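PDB 6BA1: inosine-uridine preferring nucleoside hydrolase from Gardnerella vaginalis 315-A, which is a member of the nucleoside hydrolase family and holds a bound calcium ion. Local coordinates for residues V256-M268 with V291-F305. Sequence-based numbering, arbitrary orientation.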
loop_
_atom_site.group_PDB
_atom_site.type_symbol
_atom_site.label_atom_id
_atom_site.label_comp_id
_atom_site.label_asym_id
_atom_site.label_seq_id
_atom_site.Cartn_x
_atom_site.Cartn_y
_atom_site.Cartn_z
ATOM N N VAL A 256 9.700 11.038 -18.802
ATOM C CA VAL A 256 9.607 12.251 -19.632
ATOM C C VAL A 256 8.602 13.251 -19.061
ATOM O O VAL A 256 8.871 14.451 -19.029
ATOM C CB VAL A 256 9.316 11.962 -21.134
ATOM C CG1 VAL A 256 10.310 10.943 -21.677
ATOM C CG2 VAL A 256 7.888 11.488 -21.402
ATOM N N ASP A 257 7.457 12.742 -18.603
ATOM C CA ASP A 257 6.365 13.576 -18.115
ATOM C C ASP A 257 5.805 13.012 -16.803
ATOM O O ASP A 257 4.885 12.192 -16.830
ATOM C CB ASP A 257 5.268 13.666 -19.187
ATOM C CG ASP A 257 4.083 14.508 -18.752
ATOM O OD1 ASP A 257 4.260 15.430 -17.931
ATOM O OD2 ASP A 257 2.970 14.241 -19.238
ATOM N N PRO A 258 6.338 13.467 -15.646
ATOM C CA PRO A 258 5.854 12.929 -14.367
ATOM C C PRO A 258 4.391 13.258 -14.003
ATOM O O PRO A 258 3.857 12.659 -13.074
ATOM C CB PRO A 258 6.834 13.516 -13.340
ATOM C CG PRO A 258 7.386 14.733 -13.983
ATOM C CD PRO A 258 7.416 14.454 -15.451
ATOM N N THR A 259 3.751 14.173 -14.734
ATOM C CA THR A 259 2.334 14.486 -14.521
ATOM C C THR A 259 1.362 13.419 -15.053
ATOM O O THR A 259 0.166 13.516 -14.801
ATOM C CB THR A 259 1.937 15.843 -15.144
ATOM O OG1 THR A 259 1.936 15.743 -16.570
ATOM C CG2 THR A 259 2.882 16.965 -14.698
ATOM N N LEU A 260 1.852 12.424 -15.792
ATOM C CA LEU A 260 1.010 11.285 -16.203
ATOM C C LEU A 260 0.547 10.413 -15.036
ATOM O O LEU A 260 -0.414 9.661 -15.174
ATOM C CB LEU A 260 1.744 10.396 -17.228
ATOM C CG LEU A 260 1.756 10.865 -18.685
ATOM C CD1 LEU A 260 2.803 10.127 -19.483
ATOM C CD2 LEU A 260 0.389 10.700 -19.327
ATOM N N VAL A 261 1.224 10.520 -13.898
ATOM C CA VAL A 261 0.997 9.663 -12.746
ATOM C C VAL A 261 0.759 10.516 -11.488
ATOM O O VAL A 261 1.240 11.647 -11.399
ATOM C CB VAL A 261 2.207 8.698 -12.631
ATOM C CG1 VAL A 261 2.618 8.393 -11.206
ATOM C CG2 VAL A 261 1.914 7.415 -13.391
ATOM N N THR A 262 0.003 9.964 -10.537
ATOM C CA THR A 262 -0.177 10.546 -9.201
ATOM C C THR A 262 0.548 9.653 -8.197
ATOM O O THR A 262 0.194 8.485 -8.033
ATOM C CB THR A 262 -1.665 10.648 -8.816
ATOM O OG1 THR A 262 -2.416 11.144 -9.929
ATOM C CG2 THR A 262 -1.852 11.580 -7.634
ATOM N N THR A 263 1.571 10.203 -7.544
ATOM C CA THR A 263 2.430 9.425 -6.660
ATOM C C THR A 263 2.103 9.653 -5.200
ATOM O O THR A 263 1.496 10.653 -4.835
ATOM C CB THR A 263 3.931 9.743 -6.853
ATOM O OG1 THR A 263 4.209 11.084 -6.444
ATOM C CG2 THR A 263 4.346 9.573 -8.287
ATOM N N LEU A 264 2.558 8.717 -4.374
ATOM C CA LEU A 264 2.407 8.766 -2.933
ATOM C C LEU A 264 3.806 8.852 -2.327
ATOM O O LEU A 264 4.540 7.870 -2.374
ATOM C CB LEU A 264 1.680 7.496 -2.467
ATOM C CG LEU A 264 1.749 7.062 -0.995
ATOM C CD1 LEU A 264 1.294 8.163 -0.048
ATOM C CD2 LEU A 264 0.909 5.817 -0.794
ATOM N N PRO A 265 4.196 10.023 -1.791
ATOM C CA PRO A 265 5.499 10.129 -1.123
ATOM C C PRO A 265 5.623 9.131 0.021
ATOM O O PRO A 265 4.784 9.131 0.915
ATOM C CB PRO A 265 5.517 11.568 -0.597
ATOM C CG PRO A 265 4.646 12.307 -1.550
ATOM C CD PRO A 265 3.558 11.343 -1.943
ATOM N N ILE A 266 6.639 8.275 -0.023
ATOM C CA ILE A 266 6.748 7.166 0.922
ATOM C C ILE A 266 8.148 6.552 0.945
ATOM O O ILE A 266 8.651 6.121 -0.083
ATOM C CB ILE A 266 5.699 6.066 0.602
ATOM C CG1 ILE A 266 5.761 4.919 1.623
ATOM C CG2 ILE A 266 5.859 5.524 -0.820
ATOM C CD1 ILE A 266 4.642 3.913 1.448
ATOM N N ASN A 267 8.766 6.513 2.121
ATOM C CA ASN A 267 10.016 5.782 2.307
ATOM C C ASN A 267 9.722 4.281 2.246
ATOM O O ASN A 267 8.906 3.778 3.015
ATOM C CB ASN A 267 10.682 6.160 3.635
ATOM C CG ASN A 267 11.265 7.562 3.620
ATOM O OD1 ASN A 267 12.284 7.815 2.982
ATOM N ND2 ASN A 267 10.634 8.481 4.335
ATOM N N MET A 268 10.396 3.587 1.330
ATOM C CA MET A 268 10.078 2.205 0.958
ATOM C C MET A 268 11.189 1.214 1.282
ATOM O O MET A 268 12.312 1.589 1.611
ATOM C CB MET A 268 9.806 2.130 -0.540
ATOM C CG MET A 268 8.519 2.790 -0.992
ATOM S SD MET A 268 7.074 1.778 -0.710
ATOM C CE MET A 268 7.437 0.330 -1.690
ATOM N N VAL A 291 11.157 13.456 5.343
ATOM C CA VAL A 291 11.847 13.422 4.055
ATOM C C VAL A 291 11.579 12.072 3.390
ATOM O O VAL A 291 12.063 11.035 3.860
ATOM C CB VAL A 291 13.372 13.641 4.214
ATOM C CG1 VAL A 291 14.077 13.564 2.862
ATOM C CG2 VAL A 291 13.656 14.975 4.898
ATOM N N LYS A 292 10.806 12.096 2.304
ATOM C CA LYS A 292 10.435 10.883 1.571
ATOM C C LYS A 292 11.378 10.641 0.388
ATOM O O LYS A 292 11.424 11.440 -0.553
ATOM C CB LYS A 292 8.977 10.983 1.101
ATOM C CG LYS A 292 7.956 11.258 2.209
ATOM C CD LYS A 292 8.112 10.296 3.389
ATOM C CE LYS A 292 6.938 10.325 4.344
ATOM N NZ LYS A 292 7.118 9.303 5.408
ATOM N N THR A 293 12.130 9.536 0.441
ATOM C CA THR A 293 13.197 9.249 -0.533
ATOM C C THR A 293 12.658 8.901 -1.924
ATOM O O THR A 293 13.218 9.348 -2.922
ATOM C CB THR A 293 14.118 8.099 -0.061
ATOM O OG1 THR A 293 13.345 6.912 0.204
ATOM C CG2 THR A 293 14.895 8.511 1.197
ATOM N N MET A 294 11.593 8.105 -1.989
ATOM C CA MET A 294 10.975 7.719 -3.256
ATOM C C MET A 294 9.456 7.851 -3.242
ATOM O O MET A 294 8.876 8.107 -2.204
ATOM C CB MET A 294 11.424 6.308 -3.668
ATOM C CG MET A 294 11.165 5.194 -2.697
ATOM S SD MET A 294 11.925 3.657 -3.286
ATOM C CE MET A 294 10.747 3.140 -4.538
ATOM N N GLN A 295 8.843 7.703 -4.413
ATOM C CA GLN A 295 7.412 7.944 -4.608
ATOM C C GLN A 295 6.802 6.800 -5.403
ATOM O O GLN A 295 7.326 6.445 -6.444
ATOM C CB GLN A 295 7.188 9.262 -5.358
ATOM C CG GLN A 295 8.165 10.369 -4.985
ATOM C CD GLN A 295 7.744 11.728 -5.511
ATOM O OE1 GLN A 295 7.155 11.830 -6.595
ATOM N NE2 GLN A 295 8.040 12.782 -4.741
ATOM N N VAL A 296 5.711 6.215 -4.905
ATOM C CA VAL A 296 5.050 5.104 -5.591
ATOM C C VAL A 296 3.817 5.610 -6.320
ATOM O O VAL A 296 3.039 6.379 -5.778
ATOM C CB VAL A 296 4.649 3.968 -4.635
ATOM C CG1 VAL A 296 4.027 2.813 -5.414
ATOM C CG2 VAL A 296 5.863 3.490 -3.839
ATOM N N ALA A 297 3.653 5.150 -7.551
ATOM C CA ALA A 297 2.567 5.575 -8.403
ATOM C C ALA A 297 1.331 4.821 -7.998
ATOM O O ALA A 297 1.373 3.598 -7.871
ATOM C CB ALA A 297 2.897 5.281 -9.857
ATOM N N VAL A 298 0.243 5.557 -7.786
ATOM C CA VAL A 298 -1.052 4.975 -7.410
ATOM C C VAL A 298 -2.186 5.309 -8.384
ATOM O O VAL A 298 -3.073 4.474 -8.606
ATOM C CB VAL A 298 -1.470 5.402 -5.991
ATOM C CG1 VAL A 298 -2.582 4.494 -5.486
ATOM C CG2 VAL A 298 -0.275 5.372 -5.036
ATOM N N GLY A 299 -2.179 6.523 -8.936
ATOM C CA GLY A 299 -3.115 6.934 -9.989
ATOM C C GLY A 299 -2.400 7.229 -11.289
ATOM O O GLY A 299 -1.198 7.490 -11.286
ATOM N N VAL A 300 -3.141 7.205 -12.392
ATOM C CA VAL A 300 -2.570 7.392 -13.729
ATOM C C VAL A 300 -3.619 7.889 -14.734
ATOM O O VAL A 300 -4.782 7.489 -14.679
ATOM C CB VAL A 300 -1.898 6.084 -14.230
ATOM C CG1 VAL A 300 -2.857 4.895 -14.172
ATOM C CG2 VAL A 300 -1.331 6.247 -15.638
ATOM N N ASP A 301 -3.193 8.770 -15.634
ATOM C CA ASP A 301 -4.041 9.324 -16.693
ATOM C C ASP A 301 -3.982 8.376 -17.899
ATOM O O ASP A 301 -3.230 8.609 -18.842
ATOM C CB ASP A 301 -3.545 10.742 -17.042
ATOM C CG ASP A 301 -4.498 11.523 -17.924
ATOM O OD1 ASP A 301 -5.360 10.915 -18.607
ATOM O OD2 ASP A 301 -4.375 12.767 -17.934
ATOM N N VAL A 302 -4.786 7.315 -17.863
ATOM C CA VAL A 302 -4.679 6.208 -18.840
ATOM C C VAL A 302 -4.959 6.626 -20.289
ATOM O O VAL A 302 -4.212 6.240 -21.188
ATOM C CB VAL A 302 -5.569 4.991 -18.454
ATOM C CG1 VAL A 302 -5.541 3.905 -19.535
ATOM C CG2 VAL A 302 -5.133 4.416 -17.114
ATOM N N PRO A 303 -6.038 7.403 -20.529
ATOM C CA PRO A 303 -6.335 7.816 -21.910
ATOM C C PRO A 303 -5.312 8.777 -22.525
ATOM O O PRO A 303 -5.092 8.735 -23.739
ATOM C CB PRO A 303 -7.701 8.497 -21.791
ATOM C CG PRO A 303 -8.263 8.008 -20.506
ATOM C CD PRO A 303 -7.080 7.887 -19.605
ATOM N N ARG A 304 -4.712 9.636 -21.699
ATOM C CA ARG A 304 -3.654 10.546 -22.154
ATOM C C ARG A 304 -2.354 9.796 -22.404
ATOM O O ARG A 304 -1.671 10.062 -23.387
ATOM C CB ARG A 304 -3.418 11.671 -21.143
ATOM C CG ARG A 304 -2.688 12.867 -21.734
ATOM C CD ARG A 304 -2.459 13.943 -20.695
ATOM N NE ARG A 304 -1.241 13.736 -19.911
ATOM C CZ ARG A 304 -0.923 14.426 -18.813
ATOM N NH1 ARG A 304 -1.727 15.374 -18.337
ATOM N NH2 ARG A 304 0.205 14.164 -18.165
ATOM N N PHE A 305 -2.010 8.874 -21.509
ATOM C CA PHE A 305 -0.859 7.987 -21.708
ATOM C C PHE A 305 -1.007 7.155 -22.981
ATOM O O PHE A 305 -0.070 7.064 -23.761
ATOM C CB PHE A 305 -0.651 7.063 -20.505
ATOM C CG PHE A 305 0.261 5.904 -20.787
ATOM C CD1 PHE A 305 -0.230 4.597 -20.806
ATOM C CD2 PHE A 305 1.601 6.116 -21.068
ATOM C CE1 PHE A 305 0.607 3.531 -21.065
ATOM C CE2 PHE A 305 2.448 5.063 -21.342
ATOM C CZ PHE A 305 1.955 3.766 -21.348
#
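Strands 261-265 and 295-300 form the antiparallel edge of the main mixed sheet, paired in a ladder that a classic beta bulge interrupts. Val298 and Gly299 both face Thr262 there. The carbonyl oxygen Thr262 O accepts two bonds, from Val298 N at 2.9 Å and from Gly299 N at 3.2 Å. Gly299 N lies in the carbonyl plane on a lone pair, while Val298 N comes nearly end-on to the oxygen. The ladder runs on through Leu264 and Val296 to the bond from Ile266 N to Met294 O.

On the face with Thr263, Val261 CG1 meets Ala297 CB, and Thr263 OG1 donates to Gln295 OE1 from above the amide plane. The other face carries Leu264 CB against Val298 CG2. Leu264 also packs on Val298 of the second subunit, and Val298 on Leu264 of the second subunit. Ile266 CG2 touches Val296 CG2 at 3.6 Å.

Past one end of the ladder, the amide of Asn267 bridges the backbone of 291-293. Its ND2 donates to Val291 O at 3.0 Å, with that oxygen in the amide plane. Its OD1 accepts from Thr293 N and Thr293 OG1, both from the same face. These three bonds should fix the rotation of the amide.

At the other end, Arg304 reaches back from helix 302-319. A bend at chi3 (86°) turns the guanidinium so that NH2 meets two oxygens. It donates to Thr259 OG1 at 2.8 Å and forms a salt bridge with Asp257 OD2 at 3.0 Å. Thr259 OG1 in turn donates to Asp257 OD1, which ties the acidic side chain down. Leu260 CD2 lies 3.5 Å from Arg304 NE. The result is a bulged antiparallel strand pair at one edge of the sheet, whose other strands run parallel, in a nucleoside hydrolase fold.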